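Local coordinates for migration inhibitory factor (Trichinella spiralis, PDB 1HFO), which belongs to the macrophage migration inhibitory factor family of small trimeric alpha/beta proteins and is probably a secreted cytokine-like factor, at residues 64-76 and 96-108. Residues are numbered along the deposited sequence; the frame is centred on the assembly and turned at random.
Sequences IGGIEPSRNRDHS and IHFVNLNGDDVGW
F98, on strand 94-100, packs against the first turns of helix 69-87, and N100 binds the loop that leads into that helix, within the beta-alpha-beta unit of the MIF fold. The F98 ring slides past the N72 side chain with amide and ring planes 10° apart, OD1 of N72 lying 3.6 Å from CB of F98. The far end of the ring meets the helix too, with CE1 of F98 against CB of H75 and CZ of F98 3.9 Å from CB of S76. I67 crosses F98 at about a right angle: CG2 of I67 packs against CB of F98, while CD1 of I67 lies 3.4 Å from O of V99. At the other end of the contact, CD1 of I64 reaches V106 CB tip to tip at 3.9 Å, and CG1 of I64 lies against CB of L101. With CG anti to the backbone N (chi1 174°), the N100 amide lies beside the loop, where OD1 of N100 accepts from G65 N at 3.2 Å.

From the helix, NE2 of H75 donates to O of G66 at 2.8 Å, the acceptor close to the ring plane, which ties the preceding loop to the first turns. N72 ND2 donates to D104 O of the third subunit, and S76 OG bonds T111 O of that same subunit, linking this packing to the trimer interface. A water accepts from ND2 of N100 at 2.8 Å and donates a weak bond to O of I67.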
ATOM      1  N   ILE A  64     -10.786  -7.263   9.978  1.00 19.53           N
ATOM      2  CA  ILE A  64     -12.209  -7.050  10.163  1.00 18.16           C
ATOM      3  C   ILE A  64     -12.436  -7.256  11.663  1.00 22.36           C
ATOM      4  O   ILE A  64     -12.513  -8.382  12.142  1.00 26.30           O
ATOM      5  CB  ILE A  64     -13.051  -8.067   9.347  1.00 18.17           C
ATOM      6  CG1 ILE A  64     -12.745  -7.886   7.854  1.00 16.71           C
ATOM      7  CG2 ILE A  64     -14.500  -7.906   9.690  1.00 20.24           C
ATOM      8  CD1 ILE A  64     -13.149  -9.075   6.963  1.00 18.07           C
ATOM      9  N   GLY A  65     -12.492  -6.153  12.398  1.00 25.55           N
ATOM     10  CA  GLY A  65     -12.674  -6.244  13.834  1.00 26.58           C
ATOM     11  C   GLY A  65     -11.355  -6.382  14.580  1.00 27.48           C
ATOM     12  O   GLY A  65     -10.305  -6.683  14.003  1.00 28.33           O
ATOM     13  N   GLY A  66     -11.404  -6.154  15.883  1.00 30.33           N
ATOM     14  CA  GLY A  66     -10.199  -6.259  16.686  1.00 30.48           C
ATOM     15  C   GLY A  66      -9.373  -4.994  16.673  1.00 32.17           C
ATOM     16  O   GLY A  66      -8.458  -4.834  17.485  1.00 30.92           O
ATOM     17  N   ILE A  67      -9.684  -4.091  15.748  1.00 31.21           N
ATOM     18  CA  ILE A  67      -8.962  -2.831  15.639  1.00 31.07           C
ATOM     19  C   ILE A  67      -9.914  -1.672  15.890  1.00 33.33           C
ATOM     20  O   ILE A  67     -10.983  -1.580  15.276  1.00 33.66           O
ATOM     21  CB  ILE A  67      -8.308  -2.666  14.239  1.00 32.40           C
ATOM     22  CG1 ILE A  67      -7.110  -3.616  14.115  1.00 35.33           C
ATOM     23  CG2 ILE A  67      -7.863  -1.221  14.020  1.00 29.74           C
ATOM     24  CD1 ILE A  67      -6.389  -3.532  12.783  1.00 33.64           C
ATOM     25  N   GLU A  68      -9.522  -0.798  16.809  1.00 33.61           N
ATOM     26  CA  GLU A  68     -10.313   0.365  17.162  1.00 34.61           C
ATOM     27  C   GLU A  68      -9.487   1.210  18.113  1.00 35.67           C
ATOM     28  O   GLU A  68      -8.552   0.714  18.738  1.00 33.93           O
ATOM     29  CB  GLU A  68     -11.627  -0.047  17.838  1.00 34.30           C
ATOM     30  CG  GLU A  68     -11.450  -0.756  19.170  1.00 39.84           C
ATOM     31  CD  GLU A  68     -12.768  -1.005  19.882  1.00 44.88           C
ATOM     32  OE1 GLU A  68     -13.513  -0.025  20.106  1.00 49.25           O
ATOM     33  OE2 GLU A  68     -13.061  -2.173  20.225  1.00 47.89           O
ATOM     34  N   PRO A  69      -9.817   2.505  18.223  1.00 38.48           N
ATOM     35  CA  PRO A  69      -9.116   3.446  19.098  1.00 40.12           C
ATOM     36  C   PRO A  69      -8.775   2.898  20.486  1.00 39.49           C
ATOM     37  O   PRO A  69      -7.641   3.021  20.942  1.00 41.36           O
ATOM     38  CB  PRO A  69     -10.081   4.623  19.164  1.00 40.08           C
ATOM     39  CG  PRO A  69     -10.620   4.652  17.763  1.00 41.38           C
ATOM     40  CD  PRO A  69     -10.917   3.183  17.508  1.00 40.68           C
ATOM     41  N   SER A  70      -9.755   2.282  21.142  1.00 41.06           N
ATOM     42  CA  SER A  70      -9.563   1.751  22.487  1.00 41.84           C
ATOM     43  C   SER A  70      -8.679   0.511  22.549  1.00 41.87           C
ATOM     44  O   SER A  70      -8.596  -0.137  23.594  1.00 44.76           O
ATOM     45  CB  SER A  70     -10.918   1.425  23.129  1.00 44.97           C
ATOM     46  OG  SER A  70     -11.438   0.194  22.654  1.00 49.95           O
ATOM     47  N   ARG A  71      -8.019   0.178  21.443  1.00 39.04           N
ATOM     48  CA  ARG A  71      -7.154  -0.994  21.422  1.00 34.69           C
ATOM     49  C   ARG A  71      -5.844  -0.807  20.686  1.00 30.25           C
ATOM     50  O   ARG A  71      -4.894  -1.557  20.903  1.00 28.52           O
ATOM     51  CB  ARG A  71      -7.897  -2.179  20.813  1.00 35.60           C
ATOM     52  CG  ARG A  71      -8.946  -2.763  21.731  1.00 38.21           C
ATOM     53  CD  ARG A  71      -9.504  -4.041  21.170  1.00 42.09           C
ATOM     54  NE  ARG A  71      -8.452  -4.994  20.819  1.00 47.25           N
ATOM     55  CZ  ARG A  71      -8.693  -6.216  20.353  1.00 49.55           C
ATOM     56  NH1 ARG A  71      -9.946  -6.619  20.192  1.00 51.41           N
ATOM     57  NH2 ARG A  71      -7.693  -7.030  20.039  1.00 50.85           N
ATOM     58  N   ASN A  72      -5.791   0.190  19.812  1.00 29.02           N
ATOM     59  CA  ASN A  72      -4.598   0.425  19.018  1.00 28.08           C
ATOM     60  C   ASN A  72      -3.337   0.743  19.794  1.00 27.24           C
ATOM     61  O   ASN A  72      -2.240   0.486  19.311  1.00 26.87           O
ATOM     62  CB  ASN A  72      -4.868   1.509  17.969  1.00 25.96           C
ATOM     63  CG  ASN A  72      -5.916   1.069  16.951  1.00 24.91           C
ATOM     64  OD1 ASN A  72      -6.038  -0.127  16.673  1.00 27.30           O
ATOM     65  ND2 ASN A  72      -6.670   2.020  16.393  1.00 24.26           N
ATOM     66  N   ARG A  73      -3.476   1.311  20.984  1.00 28.84           N
ATOM     67  CA  ARG A  73      -2.297   1.627  21.778  1.00 29.95           C
ATOM     68  C   ARG A  73      -1.583   0.336  22.180  1.00 27.92           C
ATOM     69  O   ARG A  73      -0.366   0.227  22.059  1.00 31.79           O
ATOM     70  CB  ARG A  73      -2.707   2.419  23.013  1.00 35.08           C
ATOM     71  CG  ARG A  73      -1.556   3.055  23.765  1.00 41.39           C
ATOM     72  CD  ARG A  73      -1.956   4.442  24.247  1.00 45.31           C
ATOM     73  NE  ARG A  73      -1.971   5.410  23.153  1.00 49.84           N
ATOM     74  CZ  ARG A  73      -2.524   6.619  23.227  1.00 52.07           C
ATOM     75  NH1 ARG A  73      -3.117   7.013  24.348  1.00 54.35           N
ATOM     76  NH2 ARG A  73      -2.468   7.441  22.186  1.00 54.04           N
ATOM     77  N   ASP A  74      -2.343  -0.643  22.656  1.00 30.96           N
ATOM     78  CA  ASP A  74      -1.752  -1.916  23.053  1.00 31.64           C
ATOM     79  C   ASP A  74      -1.202  -2.609  21.805  1.00 29.47           C
ATOM     80  O   ASP A  74      -0.090  -3.148  21.808  1.00 26.23           O
ATOM     81  CB  ASP A  74      -2.793  -2.807  23.732  1.00 38.08           C
ATOM     82  CG  ASP A  74      -2.191  -4.095  24.265  1.00 41.69           C
ATOM     83  OD1 ASP A  74      -0.947  -4.161  24.360  1.00 46.11           O
ATOM     84  OD2 ASP A  74      -2.952  -5.033  24.593  1.00 47.52           O
ATOM     85  N   HIS A  75      -1.980  -2.599  20.729  1.00 25.47           N
ATOM     86  CA  HIS A  75      -1.513  -3.214  19.496  1.00 24.11           C
ATOM     87  C   HIS A  75      -0.147  -2.659  19.129  1.00 19.41           C
ATOM     88  O   HIS A  75       0.763  -3.400  18.755  1.00 23.12           O
ATOM     89  CB  HIS A  75      -2.460  -2.915  18.324  1.00 21.61           C
ATOM     90  CG  HIS A  75      -3.795  -3.583  18.429  1.00 21.37           C
ATOM     91  ND1 HIS A  75      -4.000  -4.730  19.162  1.00 26.35           N
ATOM     92  CD2 HIS A  75      -4.982  -3.292  17.847  1.00 20.68           C
ATOM     93  CE1 HIS A  75      -5.255  -5.119  19.028  1.00 22.40           C
ATOM     94  NE2 HIS A  75      -5.872  -4.264  18.234  1.00 25.43           N
ATOM     95  N   SER A  76      -0.023  -1.334  19.206  1.00 20.87           N
ATOM     96  CA  SER A  76       1.210  -0.641  18.841  1.00 19.87           C
ATOM     97  C   SER A  76       2.435  -0.983  19.684  1.00 21.97           C
ATOM     98  O   SER A  76       3.545  -1.143  19.159  1.00 23.37           O
ATOM     99  CB  SER A  76       1.001   0.878  18.894  1.00 21.04           C
ATOM    100  OG  SER A  76       2.147   1.540  18.384  1.00 25.54           O
ATOM    101  N   ILE A  96       2.808   2.726  11.853  1.00 18.21           N
ATOM    102  CA  ILE A  96       1.886   1.646  11.532  1.00 19.42           C
ATOM    103  C   ILE A  96       0.471   2.224  11.475  1.00 21.84           C
ATOM    104  O   ILE A  96      -0.003   2.829  12.435  1.00 20.05           O
ATOM    105  CB  ILE A  96       1.910   0.502  12.574  1.00 19.47           C
ATOM    106  CG1 ILE A  96       3.290  -0.160  12.590  1.00 24.24           C
ATOM    107  CG2 ILE A  96       0.798  -0.524  12.232  1.00 17.53           C
ATOM    108  CD1 ILE A  96       3.810  -0.604  11.229  1.00 29.68           C
ATOM    109  N   HIS A  97      -0.199   2.036  10.341  1.00 19.69           N
ATOM    110  CA  HIS A  97      -1.556   2.514  10.200  1.00 18.38           C
ATOM    111  C   HIS A  97      -2.498   1.367  10.520  1.00 16.65           C
ATOM    112  O   HIS A  97      -2.443   0.315   9.870  1.00 19.20           O
ATOM    113  CB  HIS A  97      -1.845   2.981   8.772  1.00 16.63           C
ATOM    114  CG  HIS A  97      -3.191   3.625   8.626  1.00 18.68           C
ATOM    115  ND1 HIS A  97      -3.846   3.728   7.418  1.00 22.60           N
ATOM    116  CD2 HIS A  97      -4.017   4.175   9.548  1.00 20.87           C
ATOM    117  CE1 HIS A  97      -5.016   4.313   7.602  1.00 19.36           C
ATOM    118  NE2 HIS A  97      -5.146   4.594   8.885  1.00 26.97           N
ATOM    119  N   PHE A  98      -3.347   1.573  11.518  1.00 17.02           N
ATOM    120  CA  PHE A  98      -4.313   0.567  11.943  1.00 20.22           C
ATOM    121  C   PHE A  98      -5.641   0.802  11.229  1.00 20.43           C
ATOM    122  O   PHE A  98      -6.223   1.897  11.288  1.00 19.95           O
ATOM    123  CB  PHE A  98      -4.487   0.626  13.465  1.00 21.85           C
ATOM    124  CG  PHE A  98      -3.229   0.299  14.230  1.00 23.47           C
ATOM    125  CD1 PHE A  98      -2.756  -1.013  14.294  1.00 26.18           C
ATOM    126  CD2 PHE A  98      -2.501   1.307  14.872  1.00 25.49           C
ATOM    127  CE1 PHE A  98      -1.578  -1.324  14.980  1.00 26.30           C
ATOM    128  CE2 PHE A  98      -1.321   1.009  15.564  1.00 29.38           C
ATOM    129  CZ  PHE A  98      -0.855  -0.308  15.619  1.00 23.71           C
ATOM    130  N   VAL A  99      -6.107  -0.228  10.529  1.00 19.50           N
ATOM    131  CA  VAL A  99      -7.344  -0.131   9.769  1.00 18.19           C
ATOM    132  C   VAL A  99      -8.378  -1.178  10.131  1.00 19.13           C
ATOM    133  O   VAL A  99      -8.114  -2.376  10.033  1.00 21.37           O
ATOM    134  CB  VAL A  99      -7.057  -0.261   8.257  1.00 22.39           C
ATOM    135  CG1 VAL A  99      -8.342  -0.072   7.479  1.00 21.84           C
ATOM    136  CG2 VAL A  99      -5.990   0.753   7.831  1.00 22.56           C
ATOM    137  N   ASN A 100      -9.560  -0.724  10.532  1.00 18.72           N
ATOM    138  CA  ASN A 100     -10.663  -1.610  10.884  1.00 21.88           C
ATOM    139  C   ASN A 100     -11.502  -1.741   9.609  1.00 21.54           C
ATOM    140  O   ASN A 100     -12.131  -0.778   9.173  1.00 22.11           O
ATOM    141  CB  ASN A 100     -11.476  -0.979  12.018  1.00 24.22           C
ATOM    142  CG  ASN A 100     -12.734  -1.763  12.363  1.00 29.38           C
ATOM    143  OD1 ASN A 100     -12.839  -2.961  12.093  1.00 31.21           O
ATOM    144  ND2 ASN A 100     -13.695  -1.080  12.992  1.00 30.26           N
ATOM    145  N   LEU A 101     -11.476  -2.923   9.000  1.00 18.19           N
ATOM    146  CA  LEU A 101     -12.199  -3.179   7.754  1.00 18.10           C
ATOM    147  C   LEU A 101     -13.635  -3.654   7.954  1.00 17.88           C
ATOM    148  O   LEU A 101     -13.963  -4.266   8.965  1.00 17.11           O
ATOM    149  CB  LEU A 101     -11.456  -4.258   6.953  1.00 17.35           C
ATOM    150  CG  LEU A 101      -9.966  -3.991   6.727  1.00 17.07           C
ATOM    151  CD1 LEU A 101      -9.206  -5.277   6.418  1.00 23.20           C
ATOM    152  CD2 LEU A 101      -9.817  -2.987   5.600  1.00 20.18           C
ATOM    153  N   ASN A 102     -14.492  -3.368   6.977  1.00 17.56           N
ATOM    154  CA  ASN A 102     -15.866  -3.869   7.030  1.00 19.95           C
ATOM    155  C   ASN A 102     -15.834  -5.137   6.197  1.00 17.39           C
ATOM    156  O   ASN A 102     -15.193  -5.180   5.150  1.00 20.09           O
ATOM    157  CB  ASN A 102     -16.853  -2.870   6.423  1.00 20.04           C
ATOM    158  CG  ASN A 102     -16.998  -1.629   7.271  1.00 22.23           C
ATOM    159  OD1 ASN A 102     -17.009  -1.710   8.495  1.00 23.31           O
ATOM    160  ND2 ASN A 102     -17.130  -0.475   6.626  1.00 27.54           N
ATOM    161  N   GLY A 103     -16.522  -6.164   6.669  1.00 22.40           N
ATOM    162  CA  GLY A 103     -16.538  -7.423   5.957  1.00 21.50           C
ATOM    163  C   GLY A 103     -16.892  -7.286   4.496  1.00 19.45           C
ATOM    164  O   GLY A 103     -16.327  -7.989   3.659  1.00 18.51           O
ATOM    165  N   ASP A 104     -17.829  -6.387   4.189  1.00 20.49           N
ATOM    166  CA  ASP A 104     -18.251  -6.192   2.802  1.00 22.18           C
ATOM    167  C   ASP A 104     -17.176  -5.619   1.897  1.00 20.19           C
ATOM    168  O   ASP A 104     -17.332  -5.651   0.678  1.00 21.52           O
ATOM    169  CB  ASP A 104     -19.490  -5.287   2.704  1.00 25.17           C
ATOM    170  CG  ASP A 104     -20.731  -5.922   3.303  1.00 28.54           C
ATOM    171  OD1 ASP A 104     -20.855  -7.168   3.252  1.00 32.75           O
ATOM    172  OD2 ASP A 104     -21.592  -5.178   3.813  1.00 26.65           O
ATOM    173  N   ASP A 105     -16.090  -5.098   2.467  1.00 16.91           N
ATOM    174  CA  ASP A 105     -15.021  -4.523   1.648  1.00 17.32           C
ATOM    175  C   ASP A 105     -13.824  -5.461   1.494  1.00 15.46           C
ATOM    176  O   ASP A 105     -12.771  -5.077   0.995  1.00 16.73           O
ATOM    177  CB  ASP A 105     -14.561  -3.190   2.245  1.00 19.09           C
ATOM    178  CG  ASP A 105     -15.713  -2.212   2.427  1.00 20.58           C
ATOM    179  OD1 ASP A 105     -16.702  -2.300   1.660  1.00 25.09           O
ATOM    180  OD2 ASP A 105     -15.628  -1.356   3.327  1.00 26.80           O
ATOM    181  N   VAL A 106     -13.994  -6.711   1.896  1.00 14.32           N
ATOM    182  CA  VAL A 106     -12.890  -7.657   1.823  1.00 12.44           C
ATOM    183  C   VAL A 106     -13.215  -8.925   1.063  1.00 13.56           C
ATOM    184  O   VAL A 106     -14.110  -9.676   1.451  1.00 16.90           O
ATOM    185  CB  VAL A 106     -12.401  -8.071   3.234  1.00 14.24           C
ATOM    186  CG1 VAL A 106     -11.336  -9.146   3.113  1.00 17.00           C
ATOM    187  CG2 VAL A 106     -11.858  -6.834   3.981  1.00 13.52           C
ATOM    188  N   GLY A 107     -12.511  -9.113  -0.047  1.00 11.64           N
ATOM    189  CA  GLY A 107     -12.690 -10.318  -0.840  1.00 13.58           C
ATOM    190  C   GLY A 107     -11.725 -11.397  -0.384  1.00 14.60           C
ATOM    191  O   GLY A 107     -10.555 -11.160  -0.092  1.00 12.40           O
ATOM    192  N   TRP A 108     -12.234 -12.618  -0.319  1.00 12.09           N
ATOM    193  CA  TRP A 108     -11.433 -13.757   0.075  1.00 12.76           C
ATOM    194  C   TRP A 108     -12.160 -14.995  -0.419  1.00 15.25           C
ATOM    195  O   TRP A 108     -13.380 -15.068  -0.307  1.00 13.69           O
ATOM    196  CB  TRP A 108     -11.294 -13.831   1.604  1.00 12.44           C
ATOM    197  CG  TRP A 108     -10.644 -15.128   2.037  1.00 17.04           C
ATOM    198  CD1 TRP A 108      -9.334 -15.462   1.937  1.00 17.70           C
ATOM    199  CD2 TRP A 108     -11.321 -16.277   2.569  1.00 17.50           C
ATOM    200  NE1 TRP A 108      -9.144 -16.770   2.379  1.00 17.19           N
ATOM    201  CE2 TRP A 108     -10.350 -17.282   2.769  1.00 17.90           C
ATOM    202  CE3 TRP A 108     -12.661 -16.552   2.891  1.00 19.75           C
ATOM    203  CZ2 TRP A 108     -10.674 -18.545   3.284  1.00 21.73           C
ATOM    204  CZ3 TRP A 108     -12.984 -17.816   3.405  1.00 24.24           C
ATOM    205  CH2 TRP A 108     -11.984 -18.794   3.592  1.00 17.90           C
TER
HETATM  206  O   HOH W   1     -12.762   1.115  14.498  1.00 31.88           O